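PDB 5HR4: MmeI from Methylophilus methylotrophus, which is a type IIL restriction-modification enzyme that binds DNA and probably methylates adenine on its exocyclic amino group, using S-adenosyl-L-methionine as methyl donor. Local coordinates for residues T316-I321 / L370-R375; L322-P327 / F477-P482; T358-A363 / N467-A472; A522-I525 / N530-C533. All blocks are in the same frame, centred on the assembly; numbering follows the deposited sequence.

Interaction 1 (T316-I321 / L370-R375); sequences TSEANI and LVITYR. With SFG (sinefungin), chain H.
E318 and I321 meet I372 and R375 in a helix-helix contact, part apolar and part ionic, at the cofactor end of the methyltransferase fold. E318 and I321 lie in the first turn of helix 318-340, while I372 and R375 project from helix 368-388. E318 and I372 have the closest alpha carbons, 7.1 Å apart. At the inner side I321 and I372 point into each other, with I321 CG2 4.0 Å from I372 CB. The second torsion of I372 (chi2 -61°) turns its CD1 toward the other helix, where it lies 3.7 Å from E318 CG. The methyl lies against the stem of the glutamate, and the two side chains cross at about a right angle. Further out, the extended E318 side chain carries its carboxylate to R375, whose chain bends at its third torsion. The salt bridge joins E318 OE2 to R375 NH2 at 3.0 Å. Carboxylate and guanidinium planes stand 52° apart, and the pairing is oblique. Just before the helix, T316 turns to sinefungin: its backbone N donates to ligand O at 2.9 Å with an N-H...O angle of 161°, and ligand N gives a weak bond of 3.3 Å to T316 OG1; the same hydroxyl is hydrogen-bonded to N481 ND2. The amino-acid end of the ligand therefore lies beside the start of helix 318-340. Around the contact, I372 also packs on L322 and I325 one turn further along that helix. V371, Y374 and R375 touch helix 416-440, which places helix 368-388 between helices 318-340 and 416-440.

Interaction 2 (L322-P327 / F477-P482); sequences LKLIKP and FILGNP. With SFG (sinefungin), chain H; nucleotides of chain B.
L324 and I325, neighbours on one turn of helix 318-340, take the side chain of L479 between them. This is helix-on-sheet packing in the Rossmann-like methyltransferase fold: L479 belongs to strand 477-480, the fourth strand in chain order of the central sheet. The axes of segments 322-327 and 477-480 run nearly antiparallel (168°) and approach to 9.6 Å. L324 points toward the strand and sets CD2 3.7 Å from L479 CB. I325 comes from the flank of the helix and reaches the end of the same leucine, CG2 to L479 CD2 at 3.6 Å. Both pairs of side chains cross obliquely. With its CG tucked between backbone N and carbonyl carbon (chi1 40°), L479 sends CD2 to I325 while its CB stays against L324. F369 of helix 368-388 touches both leucines and continues the buried apolar layer.

Beyond G480 the strand opens into N481 and P482, the start of an NPPF sequence that corresponds to motif IV of the amino-methyltransferases. Sinefungin NE donates to N481 O at 2.9 Å. The side-chain amide of N481 meets the adenine DA7 of chain B, consistent with a base presented for methylation: DA7 N6 gives a weak bond of 3.3 Å to N481 OD1, and N481 ND2 donates to DA7 N1 at 3.2 Å, with an N-H...N angle of 151°.

Interaction 3 (T358-A363 / N467-A472); sequences TFFDPA and NDVLEA. With SFG (sinefungin), chain H.
F360 and T358 face V469 and L470 across the side of strand 359-361, the first strand of the Rossmann-like methyltransferase sheet, whose end opens into motif I (D361, P362, A363 and the glycine-containing turn that follows). Segment 467-472 is part of the connection that leads from edge strand 455-458 back to strand 477-480, beside strand 359-361, and it packs over one face of the sheet as it passes.

F360 extends away from its own backbone N (chi1 -170°) and brings CE1 to 4.0 Å from V469 CG1. V469 directs CG1 to the ring; the approach is oblique. L470, with CG anti to the backbone N, runs out straight to CD2, which lies beside T358, 4.0 Å from T358 CB, while its own CB lies 4.4 Å from F360 CD2. The hydroxyl of T358 is bonded to K474 O. W466 meets the F360 ring edge-to-face, and I412 on the neighbouring strand touches both F360 and V469.

At the other end of strand 359-361, A363 borders the cofactor pocket, its O 3.4 Å from sinefungin CG. The loop closes on itself: N467 OD1 takes the backbone N of A472 at 2.9 Å, with an N-H...O angle of 166° and the donor nearly along the C=O axis.

Interaction 4 (A522-I525 / N530-C533); sequences AHYI and NIRC
I531 packs against I525 and Y524, and C533 follows it onto I525, making a small apolar contact between the end of helix 517-524 and the start of strand 532-538. At N530 the chain is still in the turn: its backbone N is bonded to N528 OD1, and its OD1 is hydrogen-bonded to K590 NZ. Next comes I531, which makes the larger part of this segment's contact. The alpha carbons of I531 and I525 are 6.3 Å apart, and their CG2 methyls meet at 3.7 Å. I525 has CG1 between its backbone N and carbonyl carbon (chi1 68°), which swings CG2 round to the strand, where it serves I531 and C533 alike. From the other branch of I531, CD1 reaches the ring of Y524, 4.1 Å from CE2; the two side chains cross at about a right angle, with the methyl oblique to the ring. The hydroxyl of Y524 is hydrogen-bonded to L470 O.

At R532 the strand begins. Its CB points away from the helix, while its backbone bonds to C476 and I478. The neighbour is thus strand 477-480, parallel to strand 532-538, and the chain has passed from one to the other through helices 492-502 and 517-524, a beta-alpha-beta crossover of the methyltransferase fold. I478 touches Y524, I525, I531 and C533 and so joins the same apolar cluster. C533 then turns back toward the helix, and its backbone pairs on the other edge with F587 of the antiparallel strand 581-588. Its sulfur is placed beside the backbone N (chi1 -46°), and SG lies 4.0 Å from I525 CG2.

Interactions 1 and 2 share helix 318-340 and lie about 8 Å apart between centres; T316 OG1 and N481 ND2 join them at 2.9 Å, beside sinefungin. Interaction 3 enters through the sheet: F360 N probably donates to F477 O at 3.0 Å, pairing strands 359-361 and 477-480. Sinefungin touches interactions 1, 2 and 3, while the DA7 base meets N481 in interaction 2. Interaction 4 lies further from the pocket, about 15 Å from the nucleic acid by nearest atoms. It adjoins strand 477-480, with I478 N 3.1 Å from R532 O, and the loop of interaction 3, where L470 O and Y524 OH are 2.7 Å apart.

Interaction 1 (T316-I321 / L370-R375)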
# COMPACT_ATOMS: atom_id res chain seq x y z
N THR A 316 -2.61 9.70 0.76
CA THR A 316 -3.82 9.02 0.31
C THR A 316 -4.76 10.00 -0.38
O THR A 316 -5.11 11.04 0.19
CB THR A 316 -4.53 8.33 1.48
OG1 THR A 316 -3.57 7.57 2.23
CG2 THR A 316 -5.59 7.40 0.96
N SER A 317 -5.18 9.65 -1.59
CA SER A 317 -6.06 10.48 -2.41
C SER A 317 -7.34 10.82 -1.66
O SER A 317 -7.84 10.03 -0.84
CB SER A 317 -6.42 9.78 -3.73
N GLU A 318 -7.90 11.99 -1.97
CA GLU A 318 -9.29 12.25 -1.62
C GLU A 318 -10.19 11.06 -1.98
O GLU A 318 -11.04 10.66 -1.19
CB GLU A 318 -9.80 13.51 -2.32
CG GLU A 318 -11.09 14.07 -1.70
CD GLU A 318 -11.39 15.52 -2.07
OE1 GLU A 318 -10.51 16.41 -1.87
OE2 GLU A 318 -12.51 15.79 -2.57
N ALA A 319 -10.00 10.48 -3.17
CA ALA A 319 -10.93 9.44 -3.61
C ALA A 319 -10.81 8.19 -2.75
O ALA A 319 -11.81 7.53 -2.46
CB ALA A 319 -10.69 9.09 -5.07
N ASN A 320 -9.59 7.84 -2.34
CA ASN A 320 -9.39 6.58 -1.62
C ASN A 320 -9.83 6.67 -0.17
O ASN A 320 -10.36 5.69 0.37
CB ASN A 320 -7.93 6.15 -1.74
CG ASN A 320 -7.66 5.39 -3.04
OD1 ASN A 320 -8.57 4.78 -3.63
ND2 ASN A 320 -6.41 5.40 -3.48
N ILE A 321 -9.67 7.85 0.45
CA ILE A 321 -10.25 8.12 1.77
C ILE A 321 -11.79 8.08 1.72
O ILE A 321 -12.44 7.56 2.64
CB ILE A 321 -9.72 9.46 2.31
CG1 ILE A 321 -8.20 9.42 2.42
CG2 ILE A 321 -10.33 9.80 3.66
CD1 ILE A 321 -7.57 10.74 2.84
N LEU A 370 -7.85 12.77 8.43
CA LEU A 370 -8.49 13.67 9.39
C LEU A 370 -9.06 14.91 8.71
O LEU A 370 -10.08 15.44 9.16
CB LEU A 370 -7.50 14.07 10.48
CG LEU A 370 -6.98 12.84 11.22
CD1 LEU A 370 -5.90 13.21 12.22
CD2 LEU A 370 -8.12 12.10 11.89
N VAL A 371 -8.42 15.39 7.64
CA VAL A 371 -8.87 16.62 7.00
C VAL A 371 -10.15 16.36 6.21
O VAL A 371 -11.16 17.03 6.42
CB VAL A 371 -7.75 17.22 6.13
CG1 VAL A 371 -8.30 18.23 5.16
CG2 VAL A 371 -6.70 17.87 7.01
N ILE A 372 -10.13 15.35 5.33
CA ILE A 372 -11.34 14.98 4.60
C ILE A 372 -12.49 14.70 5.56
O ILE A 372 -13.63 15.13 5.31
CB ILE A 372 -11.10 13.77 3.68
CG1 ILE A 372 -10.03 14.11 2.66
CG2 ILE A 372 -12.38 13.42 2.92
CD1 ILE A 372 -10.47 15.26 1.79
N THR A 373 -12.24 13.97 6.65
CA THR A 373 -13.32 13.63 7.56
C THR A 373 -13.91 14.89 8.18
O THR A 373 -15.13 15.09 8.19
CB THR A 373 -12.86 12.69 8.67
OG1 THR A 373 -12.45 11.43 8.12
CG2 THR A 373 -13.99 12.49 9.67
N TYR A 374 -13.05 15.77 8.68
CA TYR A 374 -13.53 17.00 9.30
C TYR A 374 -14.28 17.86 8.30
O TYR A 374 -15.22 18.56 8.67
CB TYR A 374 -12.34 17.75 9.93
CG TYR A 374 -12.67 19.11 10.49
CD1 TYR A 374 -13.51 19.24 11.60
CD2 TYR A 374 -12.14 20.26 9.94
CE1 TYR A 374 -13.83 20.48 12.12
CE2 TYR A 374 -12.44 21.51 10.45
CZ TYR A 374 -13.29 21.61 11.54
OH TYR A 374 -13.61 22.84 12.06
N ARG A 375 -13.91 17.81 7.02
CA ARG A 375 -14.60 18.64 6.04
C ARG A 375 -16.00 18.09 5.76
O ARG A 375 -16.97 18.85 5.69
CB ARG A 375 -13.78 18.75 4.75
CG ARG A 375 -14.63 19.02 3.54
CD ARG A 375 -13.83 19.61 2.39
NE ARG A 375 -13.09 18.60 1.62
CZ ARG A 375 -13.66 17.62 0.94
NH1 ARG A 375 -14.98 17.49 0.96
NH2 ARG A 375 -12.92 16.75 0.25
N SFG H . -2.53 8.74 5.17
CA SFG H . -1.46 9.71 5.10
C SFG H . -1.88 10.76 4.09
O SFG H . -2.98 10.63 3.51
OXT SFG H . -1.16 11.75 3.83
CB SFG H . -0.17 9.04 4.65
CG SFG H . 0.12 7.89 5.60
CD SFG H . 1.24 7.09 4.97
NE SFG H . 0.64 6.23 3.97
C5' SFG H . 2.03 6.28 6.01
C4' SFG H . 2.59 7.13 7.20
O4' SFG H . 2.91 6.34 8.18
C3' SFG H . 3.91 7.86 6.88
O3' SFG H . 3.65 9.19 6.90
C2' SFG H . 4.92 7.44 7.98
O2' SFG H . 5.71 8.60 8.48
C1' SFG H . 4.17 6.99 8.94
N9 SFG H . 4.75 5.92 9.68
C8 SFG H . 5.50 4.91 9.22
N7 SFG H . 5.78 4.11 10.25
C5 SFG H . 5.20 4.61 11.34
C6 SFG H . 5.19 4.18 12.64
N6 SFG H . 5.78 3.04 13.29
N1 SFG H . 4.53 4.85 13.58
C2 SFG H . 3.87 5.98 13.23
N3 SFG H . 3.88 6.41 11.94
C4 SFG H . 4.55 5.73 10.99

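Interaction 2 (L322-P327 / F477-P482)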
# COMPACT_ATOMS: atom_id res chain seq x y z
N LEU A 322 -12.39 8.63 0.66
CA LEU A 322 -13.86 8.59 0.57
C LEU A 322 -14.38 7.16 0.45
O LEU A 322 -15.40 6.82 1.05
CB LEU A 322 -14.35 9.47 -0.58
CG LEU A 322 -14.12 10.97 -0.28
CD1 LEU A 322 -14.23 11.92 -1.49
CD2 LEU A 322 -15.08 11.40 0.81
N LYS A 323 -13.68 6.27 -0.28
CA LYS A 323 -14.13 4.88 -0.29
C LYS A 323 -14.02 4.23 1.08
O LYS A 323 -14.63 3.19 1.33
CB LYS A 323 -13.35 3.98 -1.27
CG LYS A 323 -12.61 4.64 -2.38
CD LYS A 323 -11.46 3.75 -2.81
CE LYS A 323 -11.48 3.49 -4.30
NZ LYS A 323 -10.30 2.68 -4.69
N LEU A 324 -13.20 4.81 1.96
CA LEU A 324 -13.03 4.22 3.28
C LEU A 324 -13.96 4.84 4.32
O LEU A 324 -14.57 4.11 5.12
CB LEU A 324 -11.56 4.34 3.70
CG LEU A 324 -11.13 3.66 4.99
CD1 LEU A 324 -9.67 3.43 4.87
CD2 LEU A 324 -11.40 4.52 6.23
N ILE A 325 -14.12 6.16 4.33
CA ILE A 325 -14.99 6.76 5.35
C ILE A 325 -16.48 6.69 5.00
O ILE A 325 -17.31 6.83 5.91
CB ILE A 325 -14.59 8.21 5.65
CG1 ILE A 325 -14.85 9.11 4.44
CG2 ILE A 325 -13.13 8.30 6.14
CD1 ILE A 325 -14.45 10.56 4.64
N LYS A 326 -16.86 6.52 3.74
CA LYS A 326 -18.30 6.45 3.46
C LYS A 326 -18.93 5.23 4.11
O LYS A 326 -19.90 5.39 4.87
CB LYS A 326 -18.58 6.49 1.95
CG LYS A 326 -18.41 7.85 1.28
CD LYS A 326 -18.39 7.71 -0.26
CE LYS A 326 -19.67 8.21 -0.92
NZ LYS A 326 -20.88 7.61 -0.29
N PRO A 327 -18.44 4.00 3.89
CA PRO A 327 -18.97 2.86 4.65
C PRO A 327 -18.66 2.92 6.14
O PRO A 327 -19.46 2.43 6.93
CB PRO A 327 -18.31 1.64 4.00
CG PRO A 327 -17.64 2.15 2.77
CD PRO A 327 -17.34 3.58 3.00
N PHE A 477 -13.90 6.11 15.87
CA PHE A 477 -13.42 5.47 14.66
C PHE A 477 -11.89 5.47 14.60
O PHE A 477 -11.23 6.44 15.00
CB PHE A 477 -14.01 6.13 13.43
CG PHE A 477 -15.48 6.24 13.50
CD1 PHE A 477 -16.29 5.22 13.03
CD2 PHE A 477 -16.08 7.35 14.07
CE1 PHE A 477 -17.67 5.31 13.10
CE2 PHE A 477 -17.46 7.44 14.16
CZ PHE A 477 -18.25 6.42 13.67
N ILE A 478 -11.34 4.36 14.11
CA ILE A 478 -9.93 4.21 13.83
C ILE A 478 -9.81 3.99 12.33
O ILE A 478 -10.32 3.00 11.80
CB ILE A 478 -9.31 3.04 14.62
CG1 ILE A 478 -9.26 3.37 16.11
CG2 ILE A 478 -7.91 2.73 14.15
CD1 ILE A 478 -8.75 2.23 16.90
N LEU A 479 -9.16 4.94 11.65
CA LEU A 479 -8.98 4.83 10.21
C LEU A 479 -7.59 5.32 9.82
O LEU A 479 -7.00 6.16 10.50
CB LEU A 479 -10.02 5.65 9.46
CG LEU A 479 -10.43 7.02 9.98
CD1 LEU A 479 -9.47 8.07 9.57
CD2 LEU A 479 -11.79 7.34 9.37
N GLY A 480 -7.08 4.79 8.72
CA GLY A 480 -5.89 5.37 8.13
C GLY A 480 -5.24 4.42 7.15
O GLY A 480 -5.71 3.31 6.92
N ASN A 481 -4.12 4.89 6.60
CA ASN A 481 -3.37 4.20 5.56
C ASN A 481 -1.95 3.94 6.06
O ASN A 481 -1.01 4.67 5.70
CB ASN A 481 -3.37 5.00 4.26
CG ASN A 481 -2.59 4.31 3.17
OD1 ASN A 481 -2.39 3.09 3.19
ND2 ASN A 481 -2.13 5.09 2.21
N PRO A 482 -1.75 2.89 6.85
CA PRO A 482 -0.43 2.61 7.45
C PRO A 482 0.58 2.14 6.42
O PRO A 482 0.21 1.61 5.36
CB PRO A 482 -0.73 1.50 8.47
CG PRO A 482 -2.23 1.48 8.62
CD PRO A 482 -2.78 1.95 7.32
N SFG H . -2.53 8.74 5.17
CA SFG H . -1.46 9.71 5.10
C SFG H . -1.88 10.76 4.09
O SFG H . -2.98 10.63 3.51
OXT SFG H . -1.16 11.75 3.83
CB SFG H . -0.17 9.04 4.65
CG SFG H . 0.12 7.89 5.60
CD SFG H . 1.24 7.09 4.97
NE SFG H . 0.64 6.23 3.97
C5' SFG H . 2.03 6.28 6.01
C4' SFG H . 2.59 7.13 7.20
O4' SFG H . 2.91 6.34 8.18
C3' SFG H . 3.91 7.86 6.88
O3' SFG H . 3.65 9.19 6.90
C2' SFG H . 4.92 7.44 7.98
O2' SFG H . 5.71 8.60 8.48
C1' SFG H . 4.17 6.99 8.94
N9 SFG H . 4.75 5.92 9.68
C8 SFG H . 5.50 4.91 9.22
N7 SFG H . 5.78 4.11 10.25
C5 SFG H . 5.20 4.61 11.34
C6 SFG H . 5.19 4.18 12.64
N6 SFG H . 5.78 3.04 13.29
N1 SFG H . 4.53 4.85 13.58
C2 SFG H . 3.87 5.98 13.23
N3 SFG H . 3.88 6.41 11.94
C4 SFG H . 4.55 5.73 10.99
P DA B 7 7.92 -3.10 -1.08
OP1 DA B 7 9.07 -2.15 -1.03
OP2 DA B 7 7.45 -3.73 0.18
O5' DA B 7 6.74 -2.40 -1.85
C5' DA B 7 5.71 -1.77 -1.20
C4' DA B 7 5.19 -0.72 -2.12
O4' DA B 7 4.10 -0.02 -1.52
C3' DA B 7 6.22 0.33 -2.52
O3' DA B 7 6.05 0.57 -3.90
C2' DA B 7 5.83 1.55 -1.67
C1' DA B 7 4.33 1.37 -1.55
N9 DA B 7 3.74 1.86 -0.31
C8 DA B 7 4.25 1.73 0.94
N7 DA B 7 3.48 2.19 1.88
C5 DA B 7 2.36 2.64 1.20
C6 DA B 7 1.14 3.23 1.63
N6 DA B 7 0.86 3.50 2.90
N1 DA B 7 0.23 3.55 0.69
C2 DA B 7 0.51 3.29 -0.59
N3 DA B 7 1.61 2.73 -1.11
C4 DA B 7 2.50 2.42 -0.15

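Interaction 3 (T358-A363 / N467-A472)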
# COMPACT_ATOMS: atom_id res chain seq x y z
N THR A 358 -15.17 11.08 17.79
CA THR A 358 -13.72 11.25 17.74
C THR A 358 -13.13 10.35 16.66
O THR A 358 -13.59 9.21 16.46
CB THR A 358 -13.07 10.95 19.10
OG1 THR A 358 -13.50 9.68 19.58
CG2 THR A 358 -13.46 11.99 20.12
N PHE A 359 -12.11 10.86 15.96
CA PHE A 359 -11.46 10.14 14.87
C PHE A 359 -9.97 9.99 15.15
O PHE A 359 -9.31 10.94 15.57
CB PHE A 359 -11.69 10.87 13.54
CG PHE A 359 -13.15 11.07 13.22
CD1 PHE A 359 -13.84 10.13 12.45
CD2 PHE A 359 -13.85 12.15 13.73
CE1 PHE A 359 -15.17 10.29 12.19
CE2 PHE A 359 -15.19 12.32 13.45
CZ PHE A 359 -15.85 11.38 12.67
N PHE A 360 -9.44 8.80 14.89
CA PHE A 360 -8.11 8.40 15.35
C PHE A 360 -7.36 7.68 14.23
O PHE A 360 -7.66 6.52 13.91
CB PHE A 360 -8.26 7.50 16.58
CG PHE A 360 -6.98 7.21 17.30
CD1 PHE A 360 -5.79 7.83 16.94
CD2 PHE A 360 -6.98 6.31 18.35
CE1 PHE A 360 -4.60 7.54 17.60
CE2 PHE A 360 -5.81 6.02 19.03
CZ PHE A 360 -4.61 6.64 18.65
N ASP A 361 -6.35 8.35 13.65
CA ASP A 361 -5.52 7.79 12.58
C ASP A 361 -4.12 7.44 13.09
O ASP A 361 -3.25 8.32 13.16
CB ASP A 361 -5.44 8.78 11.41
CG ASP A 361 -4.72 8.21 10.17
OD1 ASP A 361 -4.09 7.12 10.24
OD2 ASP A 361 -4.76 8.89 9.11
N PRO A 362 -3.85 6.15 13.40
CA PRO A 362 -2.60 5.78 14.09
C PRO A 362 -1.39 5.65 13.17
O PRO A 362 -0.48 4.87 13.46
CB PRO A 362 -2.95 4.42 14.71
CG PRO A 362 -4.28 3.97 14.06
CD PRO A 362 -4.64 4.98 13.02
N ALA A 363 -1.38 6.41 12.08
CA ALA A 363 -0.28 6.48 11.12
C ALA A 363 -0.61 7.60 10.14
O ALA A 363 -0.52 7.42 8.92
CB ALA A 363 -0.09 5.13 10.41
N ASN A 467 -3.81 4.57 24.15
CA ASN A 467 -4.58 5.31 25.15
C ASN A 467 -3.89 6.59 25.64
O ASN A 467 -4.55 7.44 26.24
CB ASN A 467 -4.91 4.43 26.36
CG ASN A 467 -5.96 3.38 26.04
OD1 ASN A 467 -7.16 3.68 25.91
ND2 ASN A 467 -5.52 2.13 25.90
N ASP A 468 -2.59 6.77 25.41
CA ASP A 468 -2.01 8.06 25.77
C ASP A 468 -2.40 9.16 24.79
O ASP A 468 -2.36 10.34 25.15
CB ASP A 468 -0.49 7.95 25.87
CG ASP A 468 -0.05 6.93 26.89
OD1 ASP A 468 -0.85 6.67 27.82
OD2 ASP A 468 1.07 6.40 26.76
N VAL A 469 -2.78 8.81 23.57
CA VAL A 469 -3.29 9.78 22.62
C VAL A 469 -4.78 10.01 22.82
O VAL A 469 -5.25 11.15 22.73
CB VAL A 469 -3.00 9.32 21.18
CG1 VAL A 469 -3.43 10.38 20.15
CG2 VAL A 469 -1.53 8.96 21.04
N LEU A 470 -5.52 8.94 23.07
CA LEU A 470 -6.97 9.00 23.16
C LEU A 470 -7.43 7.78 23.93
O LEU A 470 -7.17 6.64 23.51
CB LEU A 470 -7.62 9.05 21.78
CG LEU A 470 -9.15 8.99 21.78
CD1 LEU A 470 -9.69 10.03 22.74
CD2 LEU A 470 -9.75 9.20 20.40
N GLU A 471 -8.10 7.99 25.06
CA GLU A 471 -8.66 6.87 25.79
C GLU A 471 -9.70 6.15 24.93
O GLU A 471 -10.61 6.78 24.36
CB GLU A 471 -9.26 7.36 27.11
N ALA A 472 -9.55 4.82 24.83
CA ALA A 472 -10.45 4.00 24.01
C ALA A 472 -11.92 4.27 24.31
O ALA A 472 -12.75 4.31 23.39
CB ALA A 472 -10.13 2.52 24.22
N SFG H . -2.53 8.74 5.17
CA SFG H . -1.46 9.71 5.10
C SFG H . -1.88 10.76 4.09
O SFG H . -2.98 10.63 3.51
OXT SFG H . -1.16 11.75 3.83
CB SFG H . -0.17 9.04 4.65
CG SFG H . 0.12 7.89 5.60
CD SFG H . 1.24 7.09 4.97
NE SFG H . 0.64 6.23 3.97
C5' SFG H . 2.03 6.28 6.01
C4' SFG H . 2.59 7.13 7.20
O4' SFG H . 2.91 6.34 8.18
C3' SFG H . 3.91 7.86 6.88
O3' SFG H . 3.65 9.19 6.90
C2' SFG H . 4.92 7.44 7.98
O2' SFG H . 5.71 8.60 8.48
C1' SFG H . 4.17 6.99 8.94
N9 SFG H . 4.75 5.92 9.68
C8 SFG H . 5.50 4.91 9.22
N7 SFG H . 5.78 4.11 10.25
C5 SFG H . 5.20 4.61 11.34
C6 SFG H . 5.19 4.18 12.64
N6 SFG H . 5.78 3.04 13.29
N1 SFG H . 4.53 4.85 13.58
C2 SFG H . 3.87 5.98 13.23
N3 SFG H . 3.88 6.41 11.94
C4 SFG H . 4.55 5.73 10.99

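Interaction 4 (A522-I525 / N530-C533)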
# COMPACT_ATOMS: atom_id res chain seq x y z
N ALA A 522 -6.71 -4.10 17.32
CA ALA A 522 -7.51 -5.18 17.90
C ALA A 522 -7.37 -5.22 19.42
O ALA A 522 -8.35 -5.50 20.13
CB ALA A 522 -7.13 -6.52 17.30
N HIS A 523 -6.18 -4.96 19.95
CA HIS A 523 -6.02 -4.90 21.40
C HIS A 523 -6.62 -3.62 21.97
O HIS A 523 -7.25 -3.64 23.03
CB HIS A 523 -4.54 -5.04 21.78
CG HIS A 523 -4.05 -6.46 21.76
ND1 HIS A 523 -3.18 -6.94 20.80
CD2 HIS A 523 -4.32 -7.51 22.58
CE1 HIS A 523 -2.93 -8.22 21.04
NE2 HIS A 523 -3.61 -8.58 22.11
N TYR A 524 -6.46 -2.51 21.26
CA TYR A 524 -6.97 -1.23 21.71
C TYR A 524 -8.49 -1.24 21.89
O TYR A 524 -9.02 -0.73 22.88
CB TYR A 524 -6.56 -0.16 20.72
CG TYR A 524 -7.07 1.24 21.00
CD1 TYR A 524 -6.56 1.99 22.05
CD2 TYR A 524 -8.02 1.82 20.19
CE1 TYR A 524 -7.02 3.27 22.29
CE2 TYR A 524 -8.47 3.11 20.42
CZ TYR A 524 -7.97 3.82 21.47
OH TYR A 524 -8.41 5.10 21.71
N ILE A 525 -9.22 -1.80 20.92
CA ILE A 525 -10.68 -1.73 20.98
C ILE A 525 -11.26 -2.80 21.88
O ILE A 525 -12.49 -2.83 22.08
CB ILE A 525 -11.34 -1.84 19.59
CG1 ILE A 525 -11.15 -3.24 18.99
CG2 ILE A 525 -10.75 -0.80 18.64
CD1 ILE A 525 -11.87 -3.41 17.67
N ASN A 530 -17.57 -0.68 20.67
CA ASN A 530 -18.31 0.24 19.81
C ASN A 530 -17.43 0.88 18.75
O ASN A 530 -17.95 1.49 17.81
CB ASN A 530 -18.98 1.33 20.65
CG ASN A 530 -20.31 0.89 21.19
OD1 ASN A 530 -20.63 -0.30 21.20
ND2 ASN A 530 -21.11 1.86 21.63
N ILE A 531 -16.12 0.78 18.89
CA ILE A 531 -15.26 1.37 17.89
C ILE A 531 -15.35 0.55 16.62
O ILE A 531 -15.50 -0.68 16.66
CB ILE A 531 -13.82 1.44 18.43
CG1 ILE A 531 -13.77 2.35 19.67
CG2 ILE A 531 -12.87 1.88 17.31
CD1 ILE A 531 -12.45 2.25 20.46
N ARG A 532 -15.32 1.24 15.48
CA ARG A 532 -15.26 0.65 14.15
C ARG A 532 -13.98 1.13 13.46
O ARG A 532 -13.61 2.31 13.56
CB ARG A 532 -16.49 1.06 13.36
N CYS A 533 -13.27 0.21 12.77
CA CYS A 533 -11.97 0.50 12.18
C CYS A 533 -11.93 0.19 10.69
O CYS A 533 -12.58 -0.75 10.22
CB CYS A 533 -10.83 -0.30 12.85
SG CYS A 533 -10.84 -0.34 14.66